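Local atomic coordinates of putative secreted protein (Pseudomonas aeruginosa, PDB entry 3NPD), a protein that is of unknown function but is probably a secreted, virulence-related factor of Pseudomonas regulated by quorum sensing. Residues K11-V16 with R85-T90; N42-H47 with T77-L82; S53-M58 with F93-T98; D71-N76 with L89-T94. One frame throughout, in Å; residues are numbered along the deposited sequence.

Interaction 1: K11-V16 with R85-T90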
loop_
_atom_site.group_PDB
_atom_site.type_symbol
_atom_site.label_atom_id
_atom_site.label_comp_id
_atom_site.label_asym_id
_atom_site.label_seq_id
_atom_site.Cartn_x
_atom_site.Cartn_y
_atom_site.Cartn_z
ATOM N N LYS A 11 -6.255 -7.559 13.036
ATOM C CA LYS A 11 -6.067 -9.019 12.866
ATOM C C LYS A 11 -6.593 -9.555 11.530
ATOM O O LYS A 11 -5.953 -10.399 10.921
ATOM C CB LYS A 11 -6.667 -9.799 14.037
ATOM C CG LYS A 11 -5.902 -9.550 15.327
ATOM C CD LYS A 11 -4.649 -10.443 15.356
ATOM C CE LYS A 11 -3.457 -9.748 15.892
ATOM N NZ LYS A 11 -2.342 -10.748 15.925
HETATM N N MSE A 12 -7.736 -9.063 11.095
HETATM C CA MSE A 12 -8.303 -9.388 9.773
HETATM C C MSE A 12 -7.376 -8.893 8.661
HETATM O O MSE A 12 -7.117 -9.616 7.689
HETATM C CB MSE A 12 -9.706 -8.792 9.627
HETATM C CG MSE A 12 -10.678 -9.372 10.692
HETATM SE SE MSE A 12 -12.278 -8.373 10.895
HETATM C CE MSE A 12 -12.864 -8.258 9.039
ATOM N N LEU A 13 -6.882 -7.659 8.797
ATOM C CA LEU A 13 -5.914 -7.109 7.852
ATOM C C LEU A 13 -4.596 -7.910 7.829
ATOM O O LEU A 13 -4.033 -8.105 6.774
ATOM C CB LEU A 13 -5.643 -5.636 8.136
ATOM C CG LEU A 13 -6.849 -4.690 7.946
ATOM C CD1 LEU A 13 -6.418 -3.250 8.333
ATOM C CD2 LEU A 13 -7.410 -4.774 6.526
ATOM N N GLU A 14 -4.137 -8.383 8.986
ATOM C CA GLU A 14 -2.936 -9.236 9.076
ATOM C C GLU A 14 -3.105 -10.536 8.280
ATOM O O GLU A 14 -2.161 -10.983 7.625
ATOM C CB GLU A 14 -2.588 -9.562 10.546
ATOM C CG GLU A 14 -1.832 -8.428 11.196
ATOM C CD GLU A 14 -1.547 -8.601 12.664
ATOM O OE1 GLU A 14 -1.758 -9.710 13.209
ATOM O OE2 GLU A 14 -1.094 -7.599 13.262
ATOM N N LYS A 15 -4.312 -11.116 8.285
ATOM C CA LYS A 15 -4.562 -12.318 7.479
ATOM C C LYS A 15 -4.356 -11.977 6.013
ATOM O O LYS A 15 -3.714 -12.734 5.299
ATOM C CB LYS A 15 -5.984 -12.924 7.624
ATOM C CG LYS A 15 -6.344 -13.465 8.975
ATOM C CD LYS A 15 -7.525 -14.478 8.841
ATOM N N VAL A 16 -4.963 -10.866 5.557
ATOM C CA VAL A 16 -4.763 -10.396 4.167
ATOM C C VAL A 16 -3.280 -10.110 3.871
ATOM O O VAL A 16 -2.774 -10.476 2.831
ATOM C CB VAL A 16 -5.645 -9.184 3.825
ATOM C CG1 VAL A 16 -5.365 -8.652 2.424
ATOM C CG2 VAL A 16 -7.145 -9.603 3.938
ATOM N N ARG A 85 -14.960 -1.786 5.511
ATOM C CA ARG A 85 -14.906 -2.163 6.922
ATOM C C ARG A 85 -14.072 -1.204 7.774
ATOM O O ARG A 85 -13.879 -1.475 8.970
ATOM C CB ARG A 85 -14.408 -3.617 7.081
ATOM C CG ARG A 85 -15.436 -4.631 6.527
ATOM C CD ARG A 85 -14.788 -6.046 6.344
ATOM N NE ARG A 85 -15.841 -7.014 6.023
ATOM C CZ ARG A 85 -16.471 -7.133 4.849
ATOM N NH1 ARG A 85 -16.163 -6.333 3.820
ATOM N NH2 ARG A 85 -17.436 -8.059 4.694
ATOM N N GLY A 86 -13.623 -0.083 7.173
ATOM C CA GLY A 86 -12.932 0.967 7.907
ATOM C C GLY A 86 -11.439 0.925 7.730
ATOM O O GLY A 86 -10.748 1.681 8.408
ATOM N N ALA A 87 -10.939 0.088 6.813
ATOM C CA ALA A 87 -9.462 -0.008 6.606
ATOM C C ALA A 87 -8.947 1.141 5.715
ATOM O O ALA A 87 -9.716 1.825 5.040
ATOM C CB ALA A 87 -9.014 -1.364 6.008
ATOM N N ILE A 88 -7.632 1.332 5.791
ATOM C CA ILE A 88 -6.906 2.234 4.913
ATOM C C ILE A 88 -5.907 1.367 4.168
ATOM O O ILE A 88 -5.255 0.486 4.783
ATOM C CB ILE A 88 -6.168 3.312 5.728
ATOM C CG1 ILE A 88 -7.173 4.276 6.327
ATOM C CG2 ILE A 88 -5.137 4.085 4.845
ATOM C CD1 ILE A 88 -6.553 5.161 7.462
ATOM N N LEU A 89 -5.850 1.546 2.849
ATOM C CA LEU A 89 -4.817 0.949 1.998
ATOM C C LEU A 89 -3.700 1.985 1.887
ATOM O O LEU A 89 -3.920 3.092 1.438
ATOM C CB LEU A 89 -5.364 0.511 0.620
ATOM C CG LEU A 89 -5.478 -0.992 0.407
ATOM C CD1 LEU A 89 -4.097 -1.736 0.503
ATOM C CD2 LEU A 89 -6.556 -1.499 1.406
ATOM N N THR A 90 -2.486 1.585 2.239
ATOM C CA THR A 90 -1.326 2.463 2.203
ATOM C C THR A 90 -0.260 1.876 1.291
ATOM O O THR A 90 0.094 0.708 1.452
ATOM C CB THR A 90 -0.732 2.635 3.601
ATOM O OG1 THR A 90 -1.733 3.247 4.412
ATOM C CG2 THR A 90 0.574 3.517 3.575
#

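Interaction 2: N42-H47 with T77-L82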
loop_
_atom_site.group_PDB
_atom_site.type_symbol
_atom_site.label_atom_id
_atom_site.label_comp_id
_atom_site.label_asym_id
_atom_site.label_seq_id
_atom_site.Cartn_x
_atom_site.Cartn_y
_atom_site.Cartn_z
ATOM N N ASN A 42 -5.290 0.342 11.485
ATOM C CA ASN A 42 -6.277 0.120 10.430
ATOM C C ASN A 42 -5.684 0.202 8.999
ATOM O O ASN A 42 -6.439 0.153 8.040
ATOM C CB ASN A 42 -7.501 1.052 10.565
ATOM C CG ASN A 42 -7.157 2.513 10.358
ATOM O OD1 ASN A 42 -5.978 2.891 10.342
ATOM N ND2 ASN A 42 -8.168 3.338 10.225
ATOM N N GLN A 43 -4.361 0.309 8.868
ATOM C CA GLN A 43 -3.691 0.416 7.597
ATOM C C GLN A 43 -3.085 -0.911 7.180
ATOM O O GLN A 43 -2.290 -1.502 7.914
ATOM C CB GLN A 43 -2.545 1.436 7.636
ATOM C CG GLN A 43 -3.028 2.831 7.820
ATOM C CD GLN A 43 -1.933 3.865 7.818
ATOM O OE1 GLN A 43 -1.039 3.873 6.972
ATOM N NE2 GLN A 43 -2.032 4.780 8.758
ATOM N N LEU A 44 -3.470 -1.367 5.998
ATOM C CA LEU A 44 -2.788 -2.450 5.277
ATOM C C LEU A 44 -1.766 -1.767 4.368
ATOM O O LEU A 44 -2.147 -1.023 3.463
ATOM C CB LEU A 44 -3.794 -3.257 4.436
ATOM C CG LEU A 44 -3.219 -4.375 3.566
ATOM C CD1 LEU A 44 -2.481 -5.426 4.437
ATOM C CD2 LEU A 44 -4.320 -5.030 2.683
ATOM N N ILE A 45 -0.505 -2.033 4.592
ATOM C CA ILE A 45 0.579 -1.300 3.945
ATOM C C ILE A 45 1.282 -2.235 2.986
ATOM O O ILE A 45 1.776 -3.283 3.411
ATOM C CB ILE A 45 1.610 -0.783 4.969
ATOM C CG1 ILE A 45 1.000 0.097 6.034
ATOM C CG2 ILE A 45 2.807 -0.037 4.233
ATOM C CD1 ILE A 45 1.820 0.235 7.301
ATOM N N ASN A 46 1.371 -1.856 1.711
ATOM C CA ASN A 46 2.142 -2.558 0.716
ATOM C C ASN A 46 3.424 -1.753 0.639
ATOM O O ASN A 46 3.408 -0.538 0.336
ATOM C CB ASN A 46 1.368 -2.555 -0.628
ATOM C CG ASN A 46 1.956 -3.448 -1.715
ATOM O OD1 ASN A 46 1.489 -3.378 -2.856
ATOM N ND2 ASN A 46 2.984 -4.251 -1.406
ATOM N N HIS A 47 4.541 -2.403 0.916
ATOM C CA HIS A 47 5.840 -1.788 0.831
ATOM C C HIS A 47 6.421 -2.136 -0.528
ATOM O O HIS A 47 6.433 -3.303 -0.904
ATOM C CB HIS A 47 6.752 -2.381 1.904
ATOM C CG HIS A 47 6.224 -2.219 3.313
ATOM N ND1 HIS A 47 6.559 -1.166 4.140
ATOM C CD2 HIS A 47 5.399 -3.007 4.032
ATOM C CE1 HIS A 47 5.943 -1.305 5.302
ATOM N NE2 HIS A 47 5.231 -2.413 5.264
ATOM N N THR A 77 -11.688 -5.425 -6.034
ATOM C CA THR A 77 -12.849 -5.926 -5.282
ATOM C C THR A 77 -12.505 -6.255 -3.852
ATOM O O THR A 77 -13.255 -5.901 -2.954
ATOM C CB THR A 77 -13.479 -7.174 -5.963
ATOM O OG1 THR A 77 -13.781 -6.865 -7.312
ATOM C CG2 THR A 77 -14.761 -7.598 -5.260
ATOM N N GLY A 78 -11.379 -6.939 -3.648
ATOM C CA GLY A 78 -10.931 -7.307 -2.305
ATOM C C GLY A 78 -10.537 -6.100 -1.463
ATOM O O GLY A 78 -10.849 -6.057 -0.276
ATOM N N TYR A 79 -9.850 -5.126 -2.066
ATOM C CA TYR A 79 -9.515 -3.911 -1.309
ATOM C C TYR A 79 -10.750 -3.125 -0.940
ATOM O O TYR A 79 -10.813 -2.587 0.176
ATOM C CB TYR A 79 -8.471 -3.032 -2.013
ATOM C CG TYR A 79 -7.083 -3.619 -2.142
ATOM C CD1 TYR A 79 -6.658 -4.728 -1.375
ATOM C CD2 TYR A 79 -6.163 -3.070 -3.050
ATOM C CE1 TYR A 79 -5.369 -5.258 -1.498
ATOM C CE2 TYR A 79 -4.823 -3.601 -3.155
ATOM C CZ TYR A 79 -4.469 -4.712 -2.374
ATOM O OH TYR A 79 -3.221 -5.284 -2.445
ATOM N N ARG A 80 -11.736 -3.061 -1.839
ATOM C CA ARG A 80 -12.977 -2.353 -1.581
ATOM C C ARG A 80 -13.679 -2.946 -0.337
ATOM O O ARG A 80 -14.240 -2.202 0.456
ATOM C CB ARG A 80 -13.898 -2.404 -2.786
ATOM C CG ARG A 80 -13.498 -1.467 -3.942
ATOM C CD ARG A 80 -14.522 -1.631 -5.091
ATOM N NE ARG A 80 -15.824 -0.998 -4.825
ATOM C CZ ARG A 80 -16.090 0.323 -4.835
ATOM N NH1 ARG A 80 -15.137 1.245 -5.059
ATOM N NH2 ARG A 80 -17.339 0.735 -4.593
ATOM N N GLN A 81 -13.615 -4.273 -0.180
ATOM C CA GLN A 81 -14.189 -4.934 1.003
ATOM C C GLN A 81 -13.507 -4.467 2.290
ATOM O O GLN A 81 -14.163 -4.366 3.332
ATOM C CB GLN A 81 -14.104 -6.447 0.910
ATOM C CG GLN A 81 -14.943 -7.019 -0.165
ATOM C CD GLN A 81 -14.667 -8.476 -0.470
ATOM O OE1 GLN A 81 -13.835 -9.122 0.153
ATOM N NE2 GLN A 81 -15.379 -8.994 -1.462
ATOM N N LEU A 82 -12.183 -4.263 2.223
ATOM C CA LEU A 82 -11.453 -3.787 3.380
ATOM C C LEU A 82 -11.808 -2.326 3.721
ATOM O O LEU A 82 -12.055 -1.983 4.879
ATOM C CB LEU A 82 -9.937 -3.995 3.189
ATOM C CG LEU A 82 -9.508 -5.439 2.894
ATOM C CD1 LEU A 82 -7.974 -5.463 2.791
ATOM C CD2 LEU A 82 -10.000 -6.445 3.951
HETATM O O HOH W 1 -1.387 -3.646 -3.627
#

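Interaction 3: S53-M58 with F93-T98. With SO4 (sulfate ion), chain B.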
loop_
_atom_site.group_PDB
_atom_site.type_symbol
_atom_site.label_atom_id
_atom_site.label_comp_id
_atom_site.label_asym_id
_atom_site.label_seq_id
_atom_site.Cartn_x
_atom_site.Cartn_y
_atom_site.Cartn_z
ATOM N N SER A 53 16.074 6.242 -10.737
ATOM C CA SER A 53 15.529 7.015 -11.869
ATOM C C SER A 53 14.009 7.063 -11.867
ATOM O O SER A 53 13.430 8.139 -12.063
ATOM C CB SER A 53 16.065 6.540 -13.225
ATOM O OG SER A 53 17.413 6.948 -13.374
ATOM N N HIS A 54 13.365 5.934 -11.624
ATOM C CA HIS A 54 11.922 5.898 -11.526
ATOM C C HIS A 54 11.430 6.650 -10.268
ATOM O O HIS A 54 10.379 7.253 -10.294
ATOM C CB HIS A 54 11.404 4.481 -11.510
ATOM C CG HIS A 54 9.913 4.384 -11.681
ATOM N ND1 HIS A 54 9.258 4.991 -12.728
ATOM C CD2 HIS A 54 8.958 3.790 -10.939
ATOM C CE1 HIS A 54 7.967 4.750 -12.641
ATOM N NE2 HIS A 54 7.758 4.025 -11.563
ATOM N N ALA A 55 12.187 6.591 -9.177
ATOM C CA ALA A 55 11.837 7.341 -7.967
ATOM C C ALA A 55 11.724 8.850 -8.289
ATOM O O ALA A 55 10.840 9.542 -7.771
ATOM C CB ALA A 55 12.895 7.116 -6.852
ATOM N N GLU A 56 12.645 9.339 -9.119
ATOM C CA GLU A 56 12.611 10.745 -9.557
ATOM C C GLU A 56 11.383 11.061 -10.382
ATOM O O GLU A 56 10.763 12.109 -10.190
ATOM C CB GLU A 56 13.882 11.143 -10.278
ATOM C CG GLU A 56 15.075 11.282 -9.333
ATOM C CD GLU A 56 14.977 12.519 -8.414
ATOM O OE1 GLU A 56 14.344 12.464 -7.333
ATOM O OE2 GLU A 56 15.590 13.552 -8.765
ATOM N N ARG A 57 11.013 10.164 -11.298
ATOM C CA ARG A 57 9.790 10.333 -12.084
ATOM C C ARG A 57 8.579 10.378 -11.180
ATOM O O ARG A 57 7.675 11.209 -11.385
ATOM C CB ARG A 57 9.614 9.208 -13.110
ATOM C CG ARG A 57 10.686 9.169 -14.178
ATOM C CD ARG A 57 10.229 8.431 -15.457
ATOM N NE ARG A 57 9.868 6.999 -15.354
ATOM C CZ ARG A 57 10.706 5.952 -15.228
ATOM N NH1 ARG A 57 12.014 6.096 -15.056
ATOM N NH2 ARG A 57 10.205 4.711 -15.217
HETATM N N MSE A 58 8.548 9.500 -10.168
HETATM C CA MSE A 58 7.470 9.524 -9.170
HETATM C C MSE A 58 7.380 10.830 -8.400
HETATM O O MSE A 58 6.311 11.407 -8.292
HETATM C CB MSE A 58 7.542 8.345 -8.208
HETATM C CG MSE A 58 7.265 7.076 -8.917
HETATM SE SE MSE A 58 7.385 5.521 -7.784
HETATM C CE MSE A 58 5.723 5.792 -6.819
ATOM N N PHE A 93 6.421 3.588 -0.791
ATOM C CA PHE A 93 7.550 3.418 -1.735
ATOM C C PHE A 93 8.785 4.030 -1.140
ATOM O O PHE A 93 8.765 5.185 -0.658
ATOM C CB PHE A 93 7.271 4.133 -3.046
ATOM C CG PHE A 93 6.138 3.571 -3.846
ATOM C CD1 PHE A 93 4.819 4.015 -3.630
ATOM C CD2 PHE A 93 6.368 2.632 -4.869
ATOM C CE1 PHE A 93 3.768 3.497 -4.398
ATOM C CE2 PHE A 93 5.305 2.121 -5.619
ATOM C CZ PHE A 93 4.025 2.548 -5.376
ATOM N N THR A 94 9.883 3.281 -1.163
ATOM C CA THR A 94 11.194 3.749 -0.709
ATOM C C THR A 94 12.237 3.467 -1.799
ATOM O O THR A 94 12.010 2.648 -2.673
ATOM C CB THR A 94 11.556 3.084 0.629
ATOM O OG1 THR A 94 11.660 1.673 0.442
ATOM C CG2 THR A 94 10.481 3.432 1.713
ATOM N N GLU A 95 13.373 4.133 -1.729
ATOM C CA GLU A 95 14.464 3.932 -2.669
ATOM C C GLU A 95 15.092 2.548 -2.513
ATOM O O GLU A 95 15.326 2.096 -1.402
ATOM C CB GLU A 95 15.554 4.992 -2.438
ATOM C CG GLU A 95 15.281 6.297 -3.141
ATOM C CD GLU A 95 15.846 6.300 -4.545
ATOM O OE1 GLU A 95 15.676 5.281 -5.265
ATOM O OE2 GLU A 95 16.442 7.334 -4.915
ATOM N N TYR A 96 15.387 1.901 -3.624
ATOM C CA TYR A 96 16.017 0.582 -3.591
ATOM C C TYR A 96 17.360 0.601 -2.857
ATOM O O TYR A 96 17.579 -0.236 -2.025
ATOM C CB TYR A 96 16.179 0.083 -5.010
ATOM C CG TYR A 96 16.870 -1.241 -5.099
ATOM C CD1 TYR A 96 16.282 -2.378 -4.564
ATOM C CD2 TYR A 96 18.120 -1.375 -5.706
ATOM C CE1 TYR A 96 16.880 -3.617 -4.633
ATOM C CE2 TYR A 96 18.722 -2.634 -5.823
ATOM C CZ TYR A 96 18.132 -3.743 -5.238
ATOM O OH TYR A 96 18.774 -4.942 -5.314
ATOM N N LYS A 97 18.234 1.524 -3.237
ATOM C CA LYS A 97 19.593 1.551 -2.647
ATOM C C LYS A 97 19.705 2.063 -1.206
ATOM O O LYS A 97 20.586 1.611 -0.469
ATOM C CB LYS A 97 20.492 2.436 -3.518
ATOM C CG LYS A 97 20.724 1.914 -4.920
ATOM C CD LYS A 97 21.674 0.798 -4.918
ATOM C CE LYS A 97 21.911 0.213 -6.302
ATOM N NZ LYS A 97 22.696 1.038 -7.270
ATOM N N THR A 98 18.895 3.043 -0.840
ATOM C CA THR A 98 19.000 3.753 0.457
ATOM C C THR A 98 17.830 3.570 1.400
ATOM O O THR A 98 17.923 3.900 2.571
ATOM C CB THR A 98 19.138 5.261 0.190
ATOM O OG1 THR A 98 17.913 5.765 -0.378
ATOM C CG2 THR A 98 20.274 5.570 -0.803
HETATM S S SO4 B . 19.330 2.299 -8.588
HETATM O O1 SO4 B . 18.400 2.584 -7.477
HETATM O O2 SO4 B . 18.942 2.822 -9.907
HETATM O O3 SO4 B . 20.629 2.878 -8.262
HETATM O O4 SO4 B . 19.435 0.835 -8.757
#

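Interaction 4: D71-N76 with L89-T94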
loop_
_atom_site.group_PDB
_atom_site.type_symbol
_atom_site.label_atom_id
_atom_site.label_comp_id
_atom_site.label_asym_id
_atom_site.label_seq_id
_atom_site.Cartn_x
_atom_site.Cartn_y
_atom_site.Cartn_z
ATOM N N ASP A 71 -6.986 4.665 -8.776
ATOM C CA ASP A 71 -7.760 3.961 -9.825
ATOM C C ASP A 71 -7.682 2.455 -9.593
ATOM O O ASP A 71 -8.713 1.757 -9.623
ATOM C CB ASP A 71 -7.239 4.260 -11.250
ATOM C CG ASP A 71 -7.568 5.677 -11.765
ATOM O OD1 ASP A 71 -8.538 6.319 -11.284
ATOM O OD2 ASP A 71 -6.846 6.135 -12.705
ATOM N N SER A 72 -6.465 1.968 -9.323
ATOM C CA SER A 72 -6.189 0.548 -9.077
ATOM C C SER A 72 -6.870 0.050 -7.779
ATOM O O SER A 72 -7.613 -0.942 -7.800
ATOM C CB SER A 72 -4.665 0.343 -9.012
ATOM O OG SER A 72 -4.287 -1.011 -8.835
ATOM N N VAL A 73 -6.615 0.747 -6.666
ATOM C CA VAL A 73 -7.184 0.396 -5.357
ATOM C C VAL A 73 -8.685 0.399 -5.363
ATOM O O VAL A 73 -9.309 -0.561 -4.924
ATOM C CB VAL A 73 -6.696 1.359 -4.219
ATOM C CG1 VAL A 73 -7.545 1.191 -2.938
ATOM C CG2 VAL A 73 -5.225 1.165 -3.980
ATOM N N CYS A 74 -9.249 1.489 -5.876
ATOM C CA CYS A 74 -10.686 1.721 -5.763
ATOM C C CYS A 74 -11.548 0.801 -6.606
ATOM O O CYS A 74 -12.767 0.768 -6.392
ATOM C CB CYS A 74 -11.005 3.183 -6.017
ATOM S SG CYS A 74 -10.190 4.262 -4.765
ATOM N N SER A 75 -10.938 0.143 -7.587
ATOM C CA SER A 75 -11.603 -0.862 -8.435
ATOM C C SER A 75 -11.185 -2.296 -8.078
ATOM O O SER A 75 -11.602 -3.237 -8.742
ATOM C CB SER A 75 -11.315 -0.581 -9.924
ATOM O OG SER A 75 -9.929 -0.648 -10.217
ATOM N N ASN A 76 -10.403 -2.481 -7.009
ATOM C CA ASN A 76 -9.958 -3.809 -6.576
ATOM C C ASN A 76 -11.047 -4.332 -5.644
ATOM O O ASN A 76 -11.305 -3.753 -4.581
ATOM C CB ASN A 76 -8.620 -3.690 -5.859
ATOM C CG ASN A 76 -7.999 -5.015 -5.461
ATOM O OD1 ASN A 76 -8.565 -5.795 -4.685
ATOM N ND2 ASN A 76 -6.726 -5.194 -5.863
ATOM N N LEU A 89 -5.850 1.546 2.849
ATOM C CA LEU A 89 -4.817 0.949 1.998
ATOM C C LEU A 89 -3.700 1.985 1.887
ATOM O O LEU A 89 -3.920 3.092 1.438
ATOM C CB LEU A 89 -5.364 0.511 0.620
ATOM C CG LEU A 89 -5.478 -0.992 0.407
ATOM C CD1 LEU A 89 -4.097 -1.736 0.503
ATOM C CD2 LEU A 89 -6.556 -1.499 1.406
ATOM N N THR A 90 -2.486 1.585 2.239
ATOM C CA THR A 90 -1.326 2.463 2.203
ATOM C C THR A 90 -0.260 1.876 1.291
ATOM O O THR A 90 0.094 0.708 1.452
ATOM C CB THR A 90 -0.732 2.635 3.601
ATOM O OG1 THR A 90 -1.733 3.247 4.412
ATOM C CG2 THR A 90 0.574 3.517 3.575
ATOM N N TYR A 91 0.267 2.688 0.381
ATOM C CA TYR A 91 1.415 2.326 -0.454
ATOM C C TYR A 91 2.589 3.102 0.057
ATOM O O TYR A 91 2.570 4.336 0.059
ATOM C CB TYR A 91 1.197 2.660 -1.931
ATOM C CG TYR A 91 0.243 1.710 -2.486
ATOM C CD1 TYR A 91 0.696 0.474 -2.973
ATOM C CD2 TYR A 91 -1.116 1.939 -2.409
ATOM C CE1 TYR A 91 -0.172 -0.493 -3.400
ATOM C CE2 TYR A 91 -2.014 0.979 -2.859
ATOM C CZ TYR A 91 -1.531 -0.237 -3.371
ATOM O OH TYR A 91 -2.386 -1.208 -3.836
ATOM N N SER A 92 3.637 2.388 0.472
ATOM C CA SER A 92 4.880 2.991 0.943
ATOM C C SER A 92 5.994 2.612 -0.004
ATOM O O SER A 92 6.454 1.464 -0.030
ATOM C CB SER A 92 5.172 2.574 2.397
ATOM O OG SER A 92 6.451 3.015 2.809
ATOM N N PHE A 93 6.421 3.588 -0.791
ATOM C CA PHE A 93 7.550 3.418 -1.735
ATOM C C PHE A 93 8.785 4.030 -1.140
ATOM O O PHE A 93 8.765 5.185 -0.658
ATOM C CB PHE A 93 7.271 4.133 -3.046
ATOM C CG PHE A 93 6.138 3.571 -3.846
ATOM C CD1 PHE A 93 4.819 4.015 -3.630
ATOM C CD2 PHE A 93 6.368 2.632 -4.869
ATOM C CE1 PHE A 93 3.768 3.497 -4.398
ATOM C CE2 PHE A 93 5.305 2.121 -5.619
ATOM C CZ PHE A 93 4.025 2.548 -5.376
ATOM N N THR A 94 9.883 3.281 -1.163
ATOM C CA THR A 94 11.194 3.749 -0.709
ATOM C C THR A 94 12.237 3.467 -1.799
ATOM O O THR A 94 12.010 2.648 -2.673
ATOM C CB THR A 94 11.556 3.084 0.629
ATOM O OG1 THR A 94 11.660 1.673 0.442
ATOM C CG2 THR A 94 10.481 3.432 1.713
#

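Interaction 1: K11-V16 with R85-T90
Leu13 and Ala87 mark the closest approach of the two backbones, with 8.0 Å from Leu13 CA to Ala87 CA. Segment 11-16 is an inner part of helix 4-21, whereas 85-90 starts as a turn and straightens into strand 88-95. The turn carries a Schellman motif: Gly86, at a positive phi of 101°, is the C-prime residue that closes helix 77-83, its own N reaching Leu83 O while Ala87 N reaches Leu82 O. The chain thus leaves the helix and presents the Ala87 methyl to helix 4-21. Both branches of Leu13 grip that methyl, with CD2 at 3.8 Å and CD1 at 4.0 Å from Ala87 CB. Leu13 also leans on Leu82 and Val39, so the pair belongs to a larger apolar cluster. Nearer the surface, Met12, modelled as selenomethionine, lays its CE 4.0 Å from Arg85 CD. A bend at the last torsion (chi3 51°) swings this methyl over, and the two side chains run roughly perpendicular to one another. The polar end of Arg85 looks elsewhere, NH1 bonding to Gln81 O of the preceding helix. Lys11 and Glu14 are joined by their own salt bridge, Lys11 NZ to Glu14 OE1, 3.0 Å. Helix 4-21 thus packs on the Schellman-ended turn that leads from helix 77-83 into strand 88-95, at one end of the alpha/beta layer.

Interaction 2: N42-H47 with T77-L82
Leu44 meets helix 77-83 through a single methyl: its CD2 lies 3.7 Å from Leu82 CD1 and, more loosely, 4.3 Å from Tyr79 CE1. A chi1 of 177° carries CG away from the backbone N and CD2 toward the gap between Tyr79 and Leu82, two side chains one helical turn apart. It approaches the Tyr79 ring obliquely. Further along the strand the link becomes polar. One water bridges the layers, giving a hydrogen bond to Asn46 OD1 at 3.0 Å and sharing another with Tyr79 OH at 2.7 Å. The Asn46 amide is fixed from its other end, because ND2 bonds to Asp34 OD1 and Gly36 O in the neighbouring strand; this pins the rotation that turns OD1 to the water. Tyr79 is positioned at its backbone, where Asn76 OD1 accepts from Tyr79 N in the N-cap of the helix. Helix 4-21 completes the apolar shell, with Val16 touching both leucines, Ala17 on Leu44 and Leu13 on Leu82. Leu44 therefore lies between helices 4-21 and 77-83, and two residues on, Asn46 reaches helix 77-83 through water, on the same face of the sheet, as in a two-layer alpha/beta sandwich.

Interaction 3: S53-M58 with F93-T98
Met58, built as selenomethionine, sets its terminal methyl almost exactly over the middle of the Phe93 ring. CE stands 3.6 Å from the centroid of that ring and only 5° off its normal, a nearly ideal CH-pi contact in which all six ring carbons are about equally distant. The selenium lies higher, 4.6 Å from the same centroid, making this a Met-aromatic contact in which the methyl is the nearer group. A bend at the last torsion (chi3 74°) points CE down at the ring, and the two side chains cross at about a right angle. Val102 borders both residues, as does Val50; Val65 reaches Met58 and Leu69 reaches Phe93 from helix 62-74.

One turn earlier on helix 52-60, Ala55 comes within 6.8 Å of Glu95, CA to CA. Glu95 folds back at chi2 (-89°), laying its carboxylate beside the small side chain, with Ala55 CB 3.7 Å from Glu95 OE1. This glutamate is modelled in two conformers, so the detail is provisional; its ion pair with Arg59 is long and weak, whereas Glu56 forms a salt bridge to the same arginine. Past the strand end, Lys97 NZ donates to O3 of a sulfate at 2.9 Å. Arg51 NH1 and Ala52 N also bond the anion, probably acquired from the crystallisation liquor, at the start of helix 52-60, and Arg51 makes a cation-pi contact with Tyr96. What emerges is a short helix closing one end of a sheet's apolar face, its methionine methyl lying over the face of a strand phenylalanine.

Interaction 4: D71-N76 with L89-T94
Val73 contributes most of the buried surface here, spreading its two methyls over two residues of strand 88-95, Tyr91 and Leu89. CG2 presses on the edge of the tyrosine ring, close to the ring plane, 3.4 Å from Tyr91 CE2 and 3.7 Å from Tyr91 OH. CG1 goes to the other neighbour, 4.2 Å from Leu89 CB. The split follows from the valine's rotation: at chi1 167° CG1 is anti to the backbone N, leaving CG2 beside that N and aimed at the ring. The Val73 and Tyr91 side chains run antiparallel, alongside each other. Leu89, whose chi1 of -109° is well away from a staggered value, also packs on Tyr79 and Leu83, whereas Tyr91 extends to Leu69 and Phe107.

The valine sits at the last turn of helix 62-74, and the exit from that helix is stitched together by its own bonds. Ser75 OG donates to Asp71 O at 2.8 Å, and Asn76 N bonds to Val73 O at 3.0 Å. Asn76 is the N-cap of the next helix. Cys74, adjacent to the valine, forms the disulfide with Cys112 that ties this corner to the C-terminal helix. Asn76 ND2 also bonds a cyclohexylpropylsulfonic acid molecule, probably from the crystallisation liquor, and Tyr91 lies near such a ligand, which may mark a pocket. The contact exemplifies a helix C-terminus seated on the middle of an alpha/beta sheet, beside the short turn that joins helices 62-74 and 77-83, next to the Cys74-Cys112 disulfide.

How the interactions relate
Strand 88-95 threads three of the four contacts: interaction 1 at its start, interaction 4 further along and interaction 3 at its far end. Centres of interactions 1 and 3 lie about 26 Å apart, on opposite sides of the chain's centre, with interaction 4 between them, about 13 Å and 17 Å away. Interaction 2 uses the neighbouring parallel strand, 43-50, and touches both interactions 1 and 4 through Gln43 OE1 and Thr90 OG1. Along the chain it is nested in the loop closed by interaction 1 and alternates with interactions 3 and 4. Helices 4-21, 52-60, 62-74 and 77-83 are thus fastened to one sheet, consistent with a single apolar core running along the strand.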